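PDB 3UUW: putative oxidoreductase with NAD(P)-binding Rossmann-fold domain from Clostridium difficile, which probably binds NAD(P) in a Rossmann-fold domain and acts as an oxidoreductase of the Gfo/Idh/MocA family. Local coordinates for residues L72-T76 against E77-E81. Sequence-based numbering, arbitrary orientation.
Sequences LHSST and ETHYE
Glu77 meets Ser75 through its aliphatic part, Glu77 CG lying 3.6 Å from Ser75 OG, while the extended chain carries the carboxylate outward, a fitting place for a charged residue on an exposed turn. Thr78 suits the next position because one short side chain supplies a hydroxyl and a methyl. With its hydroxyl held between the backbone N and the carbonyl carbon (chi1 65°), Thr78 OG1 turns back to Ser75 O, donating over 2.7 Å in the carbonyl plane and on a lone pair. Ser75 O also accepts Thr78 N at 2.9 Å, from above that plane, so one carbonyl is gripped by backbone and side chain of a single residue. Thr78 OG1 in turn accepts from Ser74 OG at 2.7 Å, a short chain of hydrogen bonds that fixes the hydroxyl's rotation; Thr78 CG2 makes a close approach of 3.2 Å to Ser75 OG.

His79 is the buried member, and its flat ring uses face and edge alike. Thr76 CA sits 3.7 Å from the His79 ring centroid, almost straight above it, a CH-pi contact. At the edge, His79 NE2 donates to Ser74 O over 3.0 Å, a bent bond (141° at the hydrogen) with the oxygen tilted slightly from the ring plane. His79 ND1 is hydrogen-bonded to Leu99 O, so the ring spans the loops after strands 69-72 and 92-95. His79 N reaches Thr76 O at 3.2 Å, completing two overlapping type I turns; a water donating to Thr76 O and accepting from Tyr80 N replaces the direct i to i+4 bond.

These turns join strand 69-72 to helix 79-88 in a beta-alpha-beta unit of the Rossmann sheet. Leu72 packs on Ile82 and Ile83, His79 lies against Val95 of strand 92-95, and Tyr80 reaches helix 103-116, its hydroxyl hydrogen-bonded to Glu108 OE1.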
loop_
_atom_site.group_PDB
_atom_site.type_symbol
_atom_site.label_atom_id
_atom_site.label_comp_id
_atom_site.label_asym_id
_atom_site.label_seq_id
_atom_site.Cartn_x
_atom_site.Cartn_y
_atom_site.Cartn_z
ATOM N N LEU A 72 15.429 6.104 -35.277
ATOM C CA LEU A 72 15.057 7.484 -35.569
ATOM C C LEU A 72 14.203 8.079 -34.445
ATOM O O LEU A 72 13.095 7.613 -34.155
ATOM C CB LEU A 72 14.277 7.514 -36.889
ATOM C CG LEU A 72 13.744 8.856 -37.315
ATOM C CD1 LEU A 72 14.867 9.848 -37.564
ATOM C CD2 LEU A 72 12.899 8.673 -38.577
ATOM N N HIS A 73 14.728 9.118 -33.812
ATOM C CA HIS A 73 14.059 9.720 -32.653
ATOM C C HIS A 73 13.827 11.189 -32.879
ATOM O O HIS A 73 13.897 11.980 -31.949
ATOM C CB HIS A 73 14.884 9.492 -31.368
ATOM C CG HIS A 73 15.327 8.077 -31.181
ATOM N ND1 HIS A 73 14.449 7.042 -30.929
ATOM C CD2 HIS A 73 16.558 7.521 -31.224
ATOM C CE1 HIS A 73 15.121 5.910 -30.844
ATOM N NE2 HIS A 73 16.404 6.170 -31.014
ATOM N N SER A 74 13.527 11.549 -34.120
ATOM C CA SER A 74 13.267 12.953 -34.493
ATOM C C SER A 74 11.815 13.359 -34.254
ATOM O O SER A 74 10.966 12.537 -33.921
ATOM C CB SER A 74 13.638 13.182 -35.960
ATOM O OG SER A 74 12.754 12.495 -36.824
ATOM N N SER A 75 11.531 14.645 -34.426
ATOM C CA SER A 75 10.195 15.157 -34.213
ATOM C C SER A 75 9.233 14.523 -35.192
ATOM O O SER A 75 9.588 14.280 -36.341
ATOM C CB SER A 75 10.158 16.666 -34.415
ATOM O OG SER A 75 10.414 17.005 -35.767
ATOM N N THR A 76 8.002 14.322 -34.741
ATOM C CA THR A 76 6.978 13.684 -35.556
ATOM C C THR A 76 6.850 14.281 -36.953
ATOM O O THR A 76 6.705 13.560 -37.923
ATOM C CB THR A 76 5.617 13.786 -34.874
ATOM O OG1 THR A 76 5.684 13.137 -33.605
ATOM C CG2 THR A 76 4.530 13.143 -35.724
ATOM N N GLU A 77 6.916 15.604 -37.062
ATOM C CA GLU A 77 6.729 16.246 -38.364
ATOM C C GLU A 77 7.830 15.923 -39.390
ATOM O O GLU A 77 7.597 16.031 -40.571
ATOM C CB GLU A 77 6.577 17.764 -38.218
ATOM C CG GLU A 77 7.843 18.492 -37.805
ATOM C CD GLU A 77 7.643 19.998 -37.695
ATOM O OE1 GLU A 77 6.775 20.544 -38.411
ATOM O OE2 GLU A 77 8.365 20.643 -36.902
ATOM N N THR A 78 9.009 15.525 -38.925
ATOM C CA THR A 78 10.116 15.201 -39.821
ATOM C C THR A 78 10.139 13.721 -40.206
ATOM O O THR A 78 10.910 13.315 -41.067
ATOM C CB THR A 78 11.486 15.553 -39.175
ATOM O OG1 THR A 78 11.712 14.730 -38.025
ATOM C CG2 THR A 78 11.533 17.010 -38.770
ATOM N N HIS A 79 9.311 12.907 -39.568
ATOM C CA HIS A 79 9.359 11.459 -39.860
ATOM C C HIS A 79 9.171 11.119 -41.332
ATOM O O HIS A 79 9.938 10.334 -41.889
ATOM C CB HIS A 79 8.282 10.720 -39.076
ATOM C CG HIS A 79 8.542 10.619 -37.607
ATOM N ND1 HIS A 79 7.722 9.890 -36.772
ATOM C CD2 HIS A 79 9.525 11.122 -36.822
ATOM C CE1 HIS A 79 8.169 9.979 -35.531
ATOM N NE2 HIS A 79 9.263 10.719 -35.533
ATOM N N TYR A 80 8.130 11.652 -41.945
ATOM C CA TYR A 80 7.766 11.297 -43.322
ATOM C C TYR A 80 8.913 11.492 -44.305
ATOM O O TYR A 80 9.282 10.567 -45.011
ATOM C CB TYR A 80 6.502 12.044 -43.748
ATOM C CG TYR A 80 6.063 11.849 -45.190
ATOM C CD1 TYR A 80 5.659 10.597 -45.664
ATOM C CD2 TYR A 80 6.020 12.921 -46.069
ATOM C CE1 TYR A 80 5.244 10.424 -46.961
ATOM C CE2 TYR A 80 5.617 12.760 -47.368
ATOM C CZ TYR A 80 5.224 11.515 -47.815
ATOM O OH TYR A 80 4.822 11.386 -49.107
ATOM N N GLU A 81 9.510 12.680 -44.325
ATOM C CA GLU A 81 10.608 12.932 -45.242
ATOM C C GLU A 81 11.867 12.146 -44.900
ATOM O O GLU A 81 12.547 11.672 -45.801
ATOM C CB GLU A 81 10.935 14.426 -45.354
ATOM C CG GLU A 81 9.820 15.243 -46.014
ATOM C CD GLU A 81 9.463 14.799 -47.448
ATOM O OE1 GLU A 81 10.255 14.063 -48.090
ATOM O OE2 GLU A 81 8.384 15.215 -47.948
HETATM O O HOH W 1 5.794 13.034 -40.595
#